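Local coordinates for UPF0130 protein PH1069 (PDB 2IT2) that probably methylates, with S-adenosyl-L-methionine as donor, the N-4 position of a 4-demethylwyosine derivative at position 37 of tRNA(Phe), at residues R13-A18 and N47-S52; G56-M61 and L99-R104; V110-L115 and K141-E146; E151-L156 and N178-R183. One frame throughout, in Å; residues are numbered along the deposited sequence.

Contact 1 of 4, residues R13-A18 and N47-S52; sequences RAKKEA and NYFTTS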
loop_
_atom_site.group_PDB
_atom_site.type_symbol
_atom_site.label_atom_id
_atom_site.label_comp_id
_atom_site.label_asym_id
_atom_site.label_seq_id
_atom_site.Cartn_x
_atom_site.Cartn_y
_atom_site.Cartn_z
ATOM N N ARG B 13 -11.277 15.763 -22.751
ATOM C CA ARG B 13 -12.437 16.050 -21.924
ATOM C C ARG B 13 -12.105 15.820 -20.462
ATOM O O ARG B 13 -12.355 16.680 -19.615
ATOM C CB ARG B 13 -13.596 15.137 -22.330
ATOM C CG ARG B 13 -14.898 15.405 -21.603
ATOM C CD ARG B 13 -15.755 16.371 -22.397
ATOM N NE ARG B 13 -17.130 16.412 -21.910
ATOM C CZ ARG B 13 -18.120 17.051 -22.523
ATOM N NH1 ARG B 13 -17.890 17.712 -23.652
ATOM N NH2 ARG B 13 -19.346 17.012 -22.020
ATOM N N ALA B 14 -11.550 14.651 -20.165
ATOM C CA ALA B 14 -11.195 14.320 -18.798
ATOM C C ALA B 14 -10.235 15.358 -18.220
ATOM O O ALA B 14 -10.406 15.792 -17.080
ATOM C CB ALA B 14 -10.572 12.942 -18.740
ATOM N N LYS B 15 -9.223 15.766 -18.979
ATOM C CA LYS B 15 -8.293 16.759 -18.443
ATOM C C LYS B 15 -8.967 18.101 -18.151
ATOM O O LYS B 15 -8.693 18.737 -17.129
ATOM C CB LYS B 15 -7.104 16.981 -19.390
ATOM C CG LYS B 15 -6.112 18.038 -18.881
ATOM C CD LYS B 15 -4.715 17.859 -19.446
ATOM C CE LYS B 15 -3.747 18.853 -18.818
ATOM N NZ LYS B 15 -2.321 18.567 -19.163
ATOM N N LYS B 16 -9.843 18.539 -19.048
ATOM C CA LYS B 16 -10.535 19.808 -18.854
ATOM C C LYS B 16 -11.348 19.785 -17.567
ATOM O O LYS B 16 -11.356 20.751 -16.797
ATOM C CB LYS B 16 -11.452 20.099 -20.044
ATOM C CG LYS B 16 -10.756 20.763 -21.219
ATOM C CD LYS B 16 -11.766 21.170 -22.288
ATOM C CE LYS B 16 -11.103 21.477 -23.620
ATOM N NZ LYS B 16 -12.054 21.266 -24.748
ATOM N N GLU B 17 -12.025 18.670 -17.325
ATOM C CA GLU B 17 -12.842 18.532 -16.123
ATOM C C GLU B 17 -11.974 18.521 -14.866
ATOM O O GLU B 17 -12.332 19.122 -13.847
ATOM C CB GLU B 17 -13.689 17.249 -16.197
ATOM C CG GLU B 17 -14.590 17.169 -17.435
ATOM C CD GLU B 17 -15.486 15.937 -17.451
ATOM O OE1 GLU B 17 -15.091 14.888 -16.896
ATOM O OE2 GLU B 17 -16.584 16.012 -18.043
ATOM N N ALA B 18 -10.829 17.848 -14.930
ATOM C CA ALA B 18 -9.937 17.771 -13.776
ATOM C C ALA B 18 -9.377 19.150 -13.436
ATOM O O ALA B 18 -9.249 19.514 -12.269
ATOM C CB ALA B 18 -8.798 16.776 -14.054
ATOM N N ASN B 47 0.340 15.275 -21.739
ATOM C CA ASN B 47 -0.307 13.977 -21.581
ATOM C C ASN B 47 -0.752 13.516 -20.195
ATOM O O ASN B 47 -1.054 12.333 -20.015
ATOM C CB ASN B 47 0.577 12.898 -22.196
ATOM C CG ASN B 47 0.891 13.177 -23.641
ATOM O OD1 ASN B 47 0.061 13.725 -24.362
ATOM N ND2 ASN B 47 2.085 12.799 -24.079
ATOM N N TYR B 48 -0.842 14.441 -19.243
ATOM C CA TYR B 48 -1.250 14.093 -17.877
ATOM C C TYR B 48 -2.144 15.167 -17.261
ATOM O O TYR B 48 -2.193 16.288 -17.738
ATOM C CB TYR B 48 -0.021 13.974 -16.971
ATOM C CG TYR B 48 1.030 13.010 -17.460
ATOM C CD1 TYR B 48 0.860 11.637 -17.317
ATOM C CD2 TYR B 48 2.190 13.474 -18.085
ATOM C CE1 TYR B 48 1.804 10.741 -17.782
ATOM C CE2 TYR B 48 3.152 12.583 -18.559
ATOM C CZ TYR B 48 2.946 11.211 -18.411
ATOM O OH TYR B 48 3.818 10.300 -18.970
ATOM N N PHE B 49 -2.852 14.792 -16.197
ATOM C CA PHE B 49 -3.681 15.723 -15.419
ATOM C C PHE B 49 -3.788 15.133 -14.020
ATOM O O PHE B 49 -3.582 13.937 -13.835
ATOM C CB PHE B 49 -5.079 15.963 -16.032
ATOM C CG PHE B 49 -5.941 14.733 -16.146
ATOM C CD1 PHE B 49 -6.672 14.266 -15.052
ATOM C CD2 PHE B 49 -6.068 14.057 -17.368
ATOM C CE1 PHE B 49 -7.508 13.150 -15.166
ATOM C CE2 PHE B 49 -6.904 12.936 -17.490
ATOM C CZ PHE B 49 -7.627 12.481 -16.388
ATOM N N THR B 50 -4.085 15.962 -13.026
ATOM C CA THR B 50 -4.190 15.449 -11.664
ATOM C C THR B 50 -5.617 15.423 -11.150
ATOM O O THR B 50 -6.460 16.226 -11.560
ATOM C CB THR B 50 -3.337 16.269 -10.666
ATOM O OG1 THR B 50 -3.842 17.607 -10.584
ATOM C CG2 THR B 50 -1.874 16.304 -11.097
ATOM N N THR B 51 -5.889 14.464 -10.274
ATOM C CA THR B 51 -7.201 14.343 -9.655
ATOM C C THR B 51 -6.898 14.371 -8.153
ATOM O O THR B 51 -5.753 14.570 -7.773
ATOM C CB THR B 51 -7.920 13.025 -10.082
ATOM O OG1 THR B 51 -7.152 11.896 -9.661
ATOM C CG2 THR B 51 -8.086 12.970 -11.607
ATOM N N SER B 52 -7.900 14.195 -7.300
ATOM C CA SER B 52 -7.673 14.248 -5.848
ATOM C C SER B 52 -6.334 13.673 -5.348
ATOM O O SER B 52 -6.027 12.514 -5.610
ATOM C CB SER B 52 -8.827 13.544 -5.131
ATOM O OG SER B 52 -9.000 12.226 -5.613
HETATM O O HOH W 1 -8.455 17.734 -10.447
#
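The ammonium group of Lys15 reaches the backbone of the neighbouring strand. Its NZ donates to Tyr48 O at 2.7 Å, almost in line with the carbonyl bond (C=O...N angle 171°). The same NZ also bonds Asn43 O, at the end of helix 36-43, so two backbone carbonyls grip it. The contact is a helix-on-sheet packing: helix 11-27 lies against strand 48-63, and their short segments cross at 43°. The Lys15 chain gets there by stretching out fully. Its CG is anti to the backbone N, and the methylenes beyond run on past the CB of Phe49, with Lys15 CG 3.7 Å from that CB. The two side chains slide past each other in opposite directions. The Phe49 ring lies beneath the helix backbone. One face is covered by Lys15 N and the Ala14 carbonyl, whose O stands over the centre. Lys15 CA makes an off-centre CH-pi contact, 4.1 Å from the ring centroid. The ring takes this place with CG set between the backbone N and carbonyl carbon (chi1 61°). Two alanine methyls complete the fit. Ala14 CB meets Phe49 CZ at 3.8 Å, and Ala18 CB approaches Phe49 CD1 obliquely at 3.4 Å. The ring of Phe11, from the start of the same helix, also meets Phe49. On the strand, alternate side chains turn from the helix: the Tyr48 hydroxyl pairs with Asp117 O and Thr50 OG1 with Asn43 ND2. Past Ala18 a water joins helix to strand, giving its protons to Ala18 O and Thr50 O, each 2.7 Å away.

Contact 2 of 4, residues G56-M61 and L99-R104; sequences GRISVM and LWFLVR
Phe101 and Ile58 lie side by side on one face of the sheet. The Ile58 CG2 methyl sits obliquely by the tip of the ring, 3.5 Å from Phe101 CZ. Val60 CG2 fills the angle nearer the ring base, 4.0 Å from Phe101 CD2. The other Val60 methyl, CG1, meets Leu99 CD1 at 3.7 Å. Helix 167-194 covers this face, with Ile173 and Ala177 against Phe101 and Met181 against Ile58.

The other face carries Arg57, Ser59, Met61, Trp100, Leu102 and Arg104. Met61, a selenomethionine, folds back at chi2 and chi3, so that its CG, SE and CE curl round Leu102 CD1, with Met61 CG 3.7 Å away. The Arg57 guanidinium lies across the Arg104 chain. Arg104 CG sits 3.2 Å above the Arg57 guanidinium plane, towards the rim. The two guanidinium planes are 62° apart, and Arg104 turns its own charge to Asp154.

Six backbone hydrogen bonds hold the strands in register. The straightest, at 172°, runs from Trp100 N to Met61 O, 2.8 Å apart. Arg57-Arg104, Ser59-Leu102 and Met61-Trp100 are hydrogen-bonded pairs, and Ile58-Val103 and Val60-Phe101 are non-hydrogen-bonded ones. This is the regular alternation of an antiparallel beta-sheet, here with a helix packed on one face.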
loop_
_atom_site.group_PDB
_atom_site.type_symbol
_atom_site.label_atom_id
_atom_site.label_comp_id
_atom_site.label_asym_id
_atom_site.label_seq_id
_atom_site.Cartn_x
_atom_site.Cartn_y
_atom_site.Cartn_z
ATOM N N GLY B 56 0.824 13.749 2.489
ATOM C CA GLY B 56 1.305 12.986 3.632
ATOM C C GLY B 56 0.612 13.418 4.905
ATOM O O GLY B 56 0.238 14.574 5.041
ATOM N N ARG B 57 0.440 12.508 5.857
ATOM C CA ARG B 57 -0.237 12.910 7.077
ATOM C C ARG B 57 0.137 12.153 8.336
ATOM O O ARG B 57 0.458 10.965 8.297
ATOM C CB ARG B 57 -1.749 12.805 6.882
ATOM C CG ARG B 57 -2.272 11.383 6.819
ATOM C CD ARG B 57 -3.797 11.364 6.930
ATOM N NE ARG B 57 -4.346 10.016 7.074
ATOM C CZ ARG B 57 -4.265 9.067 6.147
ATOM N NH1 ARG B 57 -3.653 9.304 4.994
ATOM N NH2 ARG B 57 -4.801 7.874 6.376
ATOM N N ILE B 58 0.104 12.872 9.452
ATOM C CA ILE B 58 0.351 12.289 10.767
ATOM C C ILE B 58 -0.998 12.471 11.434
ATOM O O ILE B 58 -1.624 13.526 11.313
ATOM C CB ILE B 58 1.444 13.044 11.564
ATOM C CG1 ILE B 58 2.792 12.902 10.847
ATOM C CG2 ILE B 58 1.532 12.486 12.999
ATOM C CD1 ILE B 58 3.882 13.797 11.384
ATOM N N SER B 59 -1.466 11.442 12.118
ATOM C CA SER B 59 -2.764 11.545 12.740
ATOM C C SER B 59 -2.853 10.839 14.074
ATOM O O SER B 59 -2.126 9.892 14.338
ATOM C CB SER B 59 -3.819 10.941 11.812
ATOM O OG SER B 59 -3.661 11.366 10.467
ATOM N N VAL B 60 -3.740 11.338 14.920
ATOM C CA VAL B 60 -4.031 10.697 16.186
ATOM C C VAL B 60 -5.523 10.502 16.017
ATOM O O VAL B 60 -6.282 11.473 15.956
ATOM C CB VAL B 60 -3.768 11.591 17.396
ATOM C CG1 VAL B 60 -4.386 10.949 18.625
ATOM C CG2 VAL B 60 -2.270 11.759 17.603
HETATM N N MSE B 61 -5.946 9.253 15.902
HETATM C CA MSE B 61 -7.353 8.977 15.687
HETATM C C MSE B 61 -7.844 7.743 16.417
HETATM O O MSE B 61 -7.064 6.854 16.758
HETATM C CB MSE B 61 -7.623 8.855 14.182
HETATM C CG MSE B 61 -6.765 7.835 13.454
HETATM SE SE MSE B 61 -7.448 6.039 13.583
HETATM C CE MSE B 61 -8.417 5.908 11.925
ATOM N N LEU B 99 -7.062 3.926 20.234
ATOM C CA LEU B 99 -6.412 5.189 19.909
ATOM C C LEU B 99 -5.112 4.856 19.161
ATOM O O LEU B 99 -4.257 4.123 19.657
ATOM C CB LEU B 99 -6.132 5.993 21.186
ATOM C CG LEU B 99 -5.466 7.356 20.961
ATOM C CD1 LEU B 99 -6.398 8.271 20.162
ATOM C CD2 LEU B 99 -5.101 7.988 22.309
ATOM N N TRP B 100 -4.988 5.371 17.946
ATOM C CA TRP B 100 -3.814 5.106 17.118
ATOM C C TRP B 100 -3.048 6.347 16.687
ATOM O O TRP B 100 -3.635 7.417 16.473
ATOM C CB TRP B 100 -4.220 4.358 15.837
ATOM C CG TRP B 100 -4.642 2.929 16.047
ATOM C CD1 TRP B 100 -5.894 2.477 16.379
ATOM C CD2 TRP B 100 -3.796 1.774 15.998
ATOM N NE1 TRP B 100 -5.873 1.111 16.542
ATOM C CE2 TRP B 100 -4.602 0.654 16.320
ATOM C CE3 TRP B 100 -2.438 1.577 15.721
ATOM C CZ2 TRP B 100 -4.088 -0.649 16.364
ATOM C CZ3 TRP B 100 -1.928 0.280 15.764
ATOM C CH2 TRP B 100 -2.755 -0.815 16.090
ATOM N N PHE B 101 -1.735 6.198 16.580
ATOM C CA PHE B 101 -0.894 7.268 16.071
ATOM C C PHE B 101 -0.530 6.714 14.691
ATOM O O PHE B 101 0.072 5.639 14.585
ATOM C CB PHE B 101 0.354 7.454 16.946
ATOM C CG PHE B 101 1.277 8.546 16.459
ATOM C CD1 PHE B 101 2.177 8.300 15.422
ATOM C CD2 PHE B 101 1.229 9.818 17.022
ATOM C CE1 PHE B 101 3.010 9.304 14.948
ATOM C CE2 PHE B 101 2.059 10.836 16.554
ATOM C CZ PHE B 101 2.952 10.579 15.519
ATOM N N LEU B 102 -0.906 7.427 13.635
ATOM C CA LEU B 102 -0.653 6.956 12.278
ATOM C C LEU B 102 0.180 7.918 11.439
ATOM O O LEU B 102 0.084 9.141 11.586
ATOM C CB LEU B 102 -1.983 6.725 11.532
ATOM C CG LEU B 102 -3.075 5.893 12.223
ATOM C CD1 LEU B 102 -4.358 5.915 11.397
ATOM C CD2 LEU B 102 -2.591 4.469 12.424
ATOM N N VAL B 103 1.011 7.342 10.580
ATOM C CA VAL B 103 1.787 8.117 9.619
ATOM C C VAL B 103 1.473 7.483 8.262
ATOM O O VAL B 103 1.599 6.264 8.099
ATOM C CB VAL B 103 3.303 8.051 9.867
ATOM C CG1 VAL B 103 4.032 8.798 8.759
ATOM C CG2 VAL B 103 3.633 8.688 11.190
ATOM N N ARG B 104 1.049 8.305 7.304
ATOM C CA ARG B 104 0.707 7.827 5.962
ATOM C C ARG B 104 1.393 8.635 4.870
ATOM O O ARG B 104 1.529 9.854 4.970
ATOM C CB ARG B 104 -0.807 7.874 5.743
ATOM C CG ARG B 104 -1.575 6.913 6.625
ATOM C CD ARG B 104 -1.293 5.470 6.235
ATOM N NE ARG B 104 -2.090 4.521 7.010
ATOM C CZ ARG B 104 -1.740 4.043 8.199
ATOM N NH1 ARG B 104 -0.600 4.424 8.754
ATOM N NH2 ARG B 104 -2.536 3.189 8.835
#

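Contact 3 of 4, residues V110-L115 and K141-E146; sequences VGAKTL and KKLIVE
Val110 and Val145 form a hydrogen-bonded antiparallel pair, joined in both directions. Val110 N gives its hydrogen to Val145 O, and Val145 N to Val110 O, each over 2.8 Å. Both bonds are nearly straight, at 168° and 171°. The next bond, Ala112 N to Leu143 O, is longer at 3.0 Å and more bent at 147°. Beyond it a water takes over: it accepts from Leu143 N and donates to Ala112 O.

Weaker CA-H...O contacts lie between these bonds. Gly111, which pairs with Ile144 without hydrogen bonds, brings its CA 3.2 Å from Leu143 O. With no side chain on Gly111, the Ile144 CD1 methyl rests against Gly111 CA at 3.9 Å.

The apolar contacts gather at Leu143. Leu143 CD1 meets Leu115 CD1 at 4.1 Å. Leu143 CD2 faces Ala112 CB at 4.4 Å. Helix 115-127 covers this side, with Ala118 against both Leu143 and Val145. Thr114 is the N-cap of that helix, its OG1 bonded to Asp117 N. Gly111 also bonds Phe49, so strand 98-112 runs between strands 48-63 and 143-148: an antiparallel sheet with a helix that starts just two residues after the strand.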
loop_
_atom_site.group_PDB
_atom_site.type_symbol
_atom_site.label_atom_id
_atom_site.label_comp_id
_atom_site.label_asym_id
_atom_site.label_seq_id
_atom_site.Cartn_x
_atom_site.Cartn_y
_atom_site.Cartn_z
ATOM N N VAL B 110 -2.962 10.518 -10.914
ATOM C CA VAL B 110 -2.694 11.199 -12.175
ATOM C C VAL B 110 -3.288 10.495 -13.404
ATOM O O VAL B 110 -3.071 9.304 -13.619
ATOM C CB VAL B 110 -1.164 11.360 -12.389
ATOM C CG1 VAL B 110 -0.907 12.170 -13.634
ATOM C CG2 VAL B 110 -0.499 12.052 -11.191
ATOM N N GLY B 111 -4.043 11.233 -14.213
ATOM C CA GLY B 111 -4.609 10.633 -15.411
ATOM C C GLY B 111 -3.567 10.699 -16.520
ATOM O O GLY B 111 -2.789 11.640 -16.568
ATOM N N ALA B 112 -3.542 9.693 -17.394
ATOM C CA ALA B 112 -2.579 9.650 -18.501
ATOM C C ALA B 112 -3.284 9.445 -19.833
ATOM O O ALA B 112 -4.292 8.746 -19.911
ATOM C CB ALA B 112 -1.555 8.524 -18.272
ATOM N N LYS B 113 -2.739 10.043 -20.887
ATOM C CA LYS B 113 -3.356 9.921 -22.200
ATOM C C LYS B 113 -3.237 8.538 -22.867
ATOM O O LYS B 113 -4.152 8.114 -23.582
ATOM C CB LYS B 113 -2.793 10.996 -23.127
ATOM C CG LYS B 113 -3.447 11.020 -24.490
ATOM C CD LYS B 113 -2.933 12.181 -25.306
ATOM C CE LYS B 113 -3.632 12.242 -26.653
ATOM N NZ LYS B 113 -3.194 13.420 -27.452
ATOM N N THR B 114 -2.124 7.842 -22.637
ATOM C CA THR B 114 -1.913 6.516 -23.227
ATOM C C THR B 114 -1.278 5.581 -22.213
ATOM O O THR B 114 -0.781 6.022 -21.177
ATOM C CB THR B 114 -0.978 6.582 -24.450
ATOM O OG1 THR B 114 0.354 6.887 -24.024
ATOM C CG2 THR B 114 -1.449 7.648 -25.406
ATOM N N LEU B 115 -1.297 4.286 -22.512
ATOM C CA LEU B 115 -0.707 3.317 -21.610
ATOM C C LEU B 115 0.793 3.569 -21.513
ATOM O O LEU B 115 1.390 3.422 -20.449
ATOM C CB LEU B 115 -0.978 1.898 -22.100
ATOM C CG LEU B 115 -0.394 0.789 -21.221
ATOM C CD1 LEU B 115 -0.952 0.870 -19.793
ATOM C CD2 LEU B 115 -0.722 -0.560 -21.870
ATOM N N LYS B 141 -13.321 6.127 -19.258
ATOM C CA LYS B 141 -13.186 7.564 -19.058
ATOM C C LYS B 141 -11.735 8.005 -18.879
ATOM O O LYS B 141 -11.340 9.052 -19.380
ATOM C CB LYS B 141 -14.017 8.017 -17.849
ATOM C CG LYS B 141 -15.513 7.856 -18.051
ATOM C CD LYS B 141 -16.307 8.364 -16.860
ATOM C CE LYS B 141 -17.799 8.164 -17.070
ATOM N NZ LYS B 141 -18.573 8.729 -15.934
ATOM N N LYS B 142 -10.935 7.199 -18.186
ATOM C CA LYS B 142 -9.549 7.573 -17.943
ATOM C C LYS B 142 -8.696 6.426 -17.414
ATOM O O LYS B 142 -9.204 5.364 -17.049
ATOM C CB LYS B 142 -9.504 8.755 -16.953
ATOM C CG LYS B 142 -10.256 8.533 -15.641
ATOM C CD LYS B 142 -10.447 9.836 -14.866
ATOM C CE LYS B 142 -11.321 9.621 -13.639
ATOM N NZ LYS B 142 -11.687 10.902 -12.976
ATOM N N LEU B 143 -7.386 6.650 -17.418
ATOM C CA LEU B 143 -6.416 5.697 -16.886
ATOM C C LEU B 143 -5.739 6.460 -15.751
ATOM O O LEU B 143 -5.126 7.500 -15.988
ATOM C CB LEU B 143 -5.370 5.328 -17.943
ATOM C CG LEU B 143 -4.300 4.301 -17.531
ATOM C CD1 LEU B 143 -3.625 3.804 -18.793
ATOM C CD2 LEU B 143 -3.263 4.883 -16.591
ATOM N N ILE B 144 -5.838 5.941 -14.531
ATOM C CA ILE B 144 -5.238 6.612 -13.378
ATOM C C ILE B 144 -3.996 5.899 -12.888
ATOM O O ILE B 144 -3.980 4.675 -12.723
ATOM C CB ILE B 144 -6.244 6.713 -12.176
ATOM C CG1 ILE B 144 -7.475 7.542 -12.570
ATOM C CG2 ILE B 144 -5.558 7.324 -10.942
ATOM C CD1 ILE B 144 -7.177 8.962 -12.966
ATOM N N VAL B 145 -2.951 6.697 -12.703
ATOM C CA VAL B 145 -1.683 6.251 -12.157
ATOM C C VAL B 145 -1.709 6.737 -10.700
ATOM O O VAL B 145 -2.123 7.869 -10.423
ATOM C CB VAL B 145 -0.498 6.930 -12.865
ATOM C CG1 VAL B 145 0.760 6.771 -12.036
ATOM C CG2 VAL B 145 -0.303 6.315 -14.244
ATOM N N GLU B 146 -1.312 5.875 -9.771
ATOM C CA GLU B 146 -1.255 6.246 -8.349
ATOM C C GLU B 146 0.212 6.268 -7.961
ATOM O O GLU B 146 0.954 5.338 -8.283
ATOM C CB GLU B 146 -1.988 5.223 -7.475
ATOM C CG GLU B 146 -1.989 5.539 -5.985
ATOM C CD GLU B 146 -2.900 4.604 -5.224
ATOM O OE1 GLU B 146 -2.562 3.407 -5.110
ATOM O OE2 GLU B 146 -3.962 5.059 -4.748
HETATM O O HOH W 2 -6.638 9.123 -18.670
#

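Contact 4 of 4, residues E151-L156 and N178-R183; sequences ERMDVL and NDQMRR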
loop_
_atom_site.group_PDB
_atom_site.type_symbol
_atom_site.label_atom_id
_atom_site.label_comp_id
_atom_site.label_asym_id
_atom_site.label_seq_id
_atom_site.Cartn_x
_atom_site.Cartn_y
_atom_site.Cartn_z
ATOM N N GLU B 151 6.857 4.196 3.257
ATOM C CA GLU B 151 6.944 4.580 4.667
ATOM C C GLU B 151 5.597 4.760 5.347
ATOM O O GLU B 151 4.669 5.334 4.778
ATOM C CB GLU B 151 7.751 5.874 4.815
ATOM C CG GLU B 151 9.246 5.708 4.577
ATOM C CD GLU B 151 9.554 4.921 3.315
ATOM O OE1 GLU B 151 9.126 5.352 2.223
ATOM O OE2 GLU B 151 10.220 3.867 3.416
ATOM N N ARG B 152 5.497 4.261 6.573
ATOM C CA ARG B 152 4.271 4.396 7.351
ATOM C C ARG B 152 4.507 3.908 8.771
ATOM O O ARG B 152 5.521 3.268 9.061
ATOM C CB ARG B 152 3.138 3.587 6.725
ATOM C CG ARG B 152 3.366 2.088 6.754
ATOM C CD ARG B 152 2.196 1.334 6.124
ATOM N NE ARG B 152 0.987 1.409 6.939
ATOM C CZ ARG B 152 -0.221 1.033 6.527
ATOM N NH1 ARG B 152 -0.385 0.553 5.302
ATOM N NH2 ARG B 152 -1.265 1.123 7.341
HETATM N N MSE B 153 3.567 4.231 9.652
HETATM C CA MSE B 153 3.642 3.812 11.044
HETATM C C MSE B 153 2.228 3.681 11.583
HETATM O O MSE B 153 1.313 4.414 11.181
HETATM C CB MSE B 153 4.437 4.817 11.890
HETATM C CG MSE B 153 4.606 4.389 13.359
HETATM SE SE MSE B 153 6.152 5.179 14.252
HETATM C CE MSE B 153 6.128 6.845 13.328
ATOM N N ASP B 154 2.072 2.720 12.486
ATOM C CA ASP B 154 0.807 2.409 13.128
ATOM C C ASP B 154 1.157 2.020 14.551
ATOM O O ASP B 154 1.609 0.895 14.789
ATOM C CB ASP B 154 0.146 1.200 12.460
ATOM C CG ASP B 154 0.040 1.340 10.957
ATOM O OD1 ASP B 154 -0.827 2.100 10.493
ATOM O OD2 ASP B 154 0.822 0.684 10.231
ATOM N N VAL B 155 0.979 2.946 15.488
ATOM C CA VAL B 155 1.264 2.681 16.895
ATOM C C VAL B 155 0.014 2.853 17.757
ATOM O O VAL B 155 -0.665 3.884 17.715
ATOM C CB VAL B 155 2.364 3.617 17.431
ATOM C CG1 VAL B 155 2.539 3.396 18.923
ATOM C CG2 VAL B 155 3.674 3.360 16.690
ATOM N N LEU B 156 -0.286 1.824 18.539
ATOM C CA LEU B 156 -1.437 1.838 19.432
ATOM C C LEU B 156 -1.092 2.699 20.647
ATOM O O LEU B 156 -0.093 2.452 21.317
ATOM C CB LEU B 156 -1.753 0.416 19.876
ATOM C CG LEU B 156 -2.946 0.217 20.810
ATOM C CD1 LEU B 156 -4.261 0.568 20.130
ATOM C CD2 LEU B 156 -2.938 -1.236 21.241
ATOM N N ASN B 178 8.267 12.361 12.465
ATOM C CA ASN B 178 8.761 13.571 11.821
ATOM C C ASN B 178 9.845 13.243 10.798
ATOM O O ASN B 178 9.977 13.955 9.809
ATOM C CB ASN B 178 9.287 14.581 12.855
ATOM C CG ASN B 178 8.160 15.276 13.616
ATOM O OD1 ASN B 178 7.034 15.387 13.125
ATOM N ND2 ASN B 178 8.467 15.767 14.814
ATOM N N ASP B 179 10.615 12.180 11.032
ATOM C CA ASP B 179 11.645 11.768 10.077
ATOM C C ASP B 179 10.967 11.273 8.813
ATOM O O ASP B 179 11.403 11.580 7.709
ATOM C CB ASP B 179 12.505 10.641 10.642
ATOM C CG ASP B 179 13.397 11.102 11.756
ATOM O OD1 ASP B 179 13.715 12.308 11.797
ATOM O OD2 ASP B 179 13.789 10.256 12.583
ATOM N N GLN B 180 9.894 10.508 8.975
ATOM C CA GLN B 180 9.170 9.986 7.825
ATOM C C GLN B 180 8.533 11.136 7.046
ATOM O O GLN B 180 8.610 11.179 5.820
ATOM C CB GLN B 180 8.113 8.968 8.278
ATOM C CG GLN B 180 8.706 7.695 8.884
ATOM C CD GLN B 180 7.649 6.731 9.394
ATOM O OE1 GLN B 180 6.690 7.142 10.049
ATOM N NE2 GLN B 180 7.825 5.445 9.112
HETATM N N MSE B 181 7.929 12.084 7.750
HETATM C CA MSE B 181 7.317 13.215 7.074
HETATM C C MSE B 181 8.359 14.002 6.286
HETATM O O MSE B 181 8.090 14.456 5.170
HETATM C CB MSE B 181 6.641 14.130 8.093
HETATM C CG MSE B 181 5.993 15.364 7.490
HETATM SE SE MSE B 181 4.535 14.859 6.347
HETATM C CE MSE B 181 3.888 13.442 7.500
ATOM N N ARG B 182 9.552 14.144 6.856
ATOM C CA ARG B 182 10.611 14.885 6.188
ATOM C C ARG B 182 10.970 14.179 4.885
ATOM O O ARG B 182 11.185 14.832 3.860
ATOM C CB ARG B 182 11.845 14.991 7.082
ATOM C CG ARG B 182 12.899 15.935 6.532
ATOM C CD ARG B 182 14.221 15.788 7.269
ATOM N NE ARG B 182 14.140 16.219 8.658
ATOM C CZ ARG B 182 15.200 16.508 9.407
ATOM N NH1 ARG B 182 16.420 16.414 8.894
ATOM N NH2 ARG B 182 15.046 16.892 10.666
ATOM N N ARG B 183 11.022 12.851 4.921
ATOM C CA ARG B 183 11.338 12.060 3.728
ATOM C C ARG B 183 10.254 12.223 2.661
ATOM O O ARG B 183 10.560 12.335 1.477
ATOM C CB ARG B 183 11.489 10.580 4.091
ATOM C CG ARG B 183 12.722 10.273 4.913
ATOM C CD ARG B 183 12.758 8.805 5.316
ATOM N NE ARG B 183 12.761 7.913 4.158
ATOM C CZ ARG B 183 12.734 6.586 4.236
ATOM N NH1 ARG B 183 12.705 5.989 5.421
ATOM N NH2 ARG B 183 12.738 5.854 3.129
#
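Helix 167-194 packs here beside the start of strand 153-159, a strand that also lies at the interface of the two subunits. Gln180 carries the middle of the contact. Its chain runs straight out from the helix, placing the amide against the strand backbone. Gln180 NE2 donates to Arg152 O at 3.2 Å with an N-H...O angle of 151°. It comes from above the carbonyl plane, 69° out of it, and so is not on a lone pair. The other end of the amide, OE1, lies against carbon: Met153 CE is 3.3 Å from Gln180 OE1 and Met153 CB 3.7 Å. Met153 is a selenomethionine, and its side chain crosses that of Gln180 at about a right angle.

One turn further along the helix, Arg183 meets Glu151. Glu151 OE2 and Arg183 NH2 form a salt bridge of 3.2 Å. The groups do not meet edge to edge. The glutamate chain, bent at chi2, passes over one face of the guanidinium, with Glu151 CG 3.5 Å above the plane. The carboxylate is tilted 34° to it. Glu151 OE1 has another partner in Ser149 OG.

Within the strand segment Arg152 bonds weakly to Asp154. Asp154 OD2 accepts from Asp154 N of the second subunit. The polar grip on the helix is therefore modest: one bond off the lone pairs and one salt bridge at an exposed arginine. Gln180 OE1 is buried with no polar partner, so only the NE2 end of the amide is bonded, a probable energetic cost.

How the contacts relate
From the N terminus, contact 1 closes first, bringing helix 11-27 onto the start of strand 48-63. Contact 2 follows on the far part of that strand, pairing it with strand 98-112. Contact 3 uses the end of strand 98-112 and closes the loop through helix 115-127 and strand 134-138 back to strand 143-148. Contact 4 brings helix 167-194 to strand 153-159. The four are in series; none nests or crosses. They form two groups at opposite sides of the chain centre. Contacts 1 and 3 have centres about 9 Å apart, contacts 2 and 4 about 8 Å. Strand 98-112 spans the roughly 29 Å between the centres of contacts 2 and 3, and strand 48-63 links contacts 1 and 2.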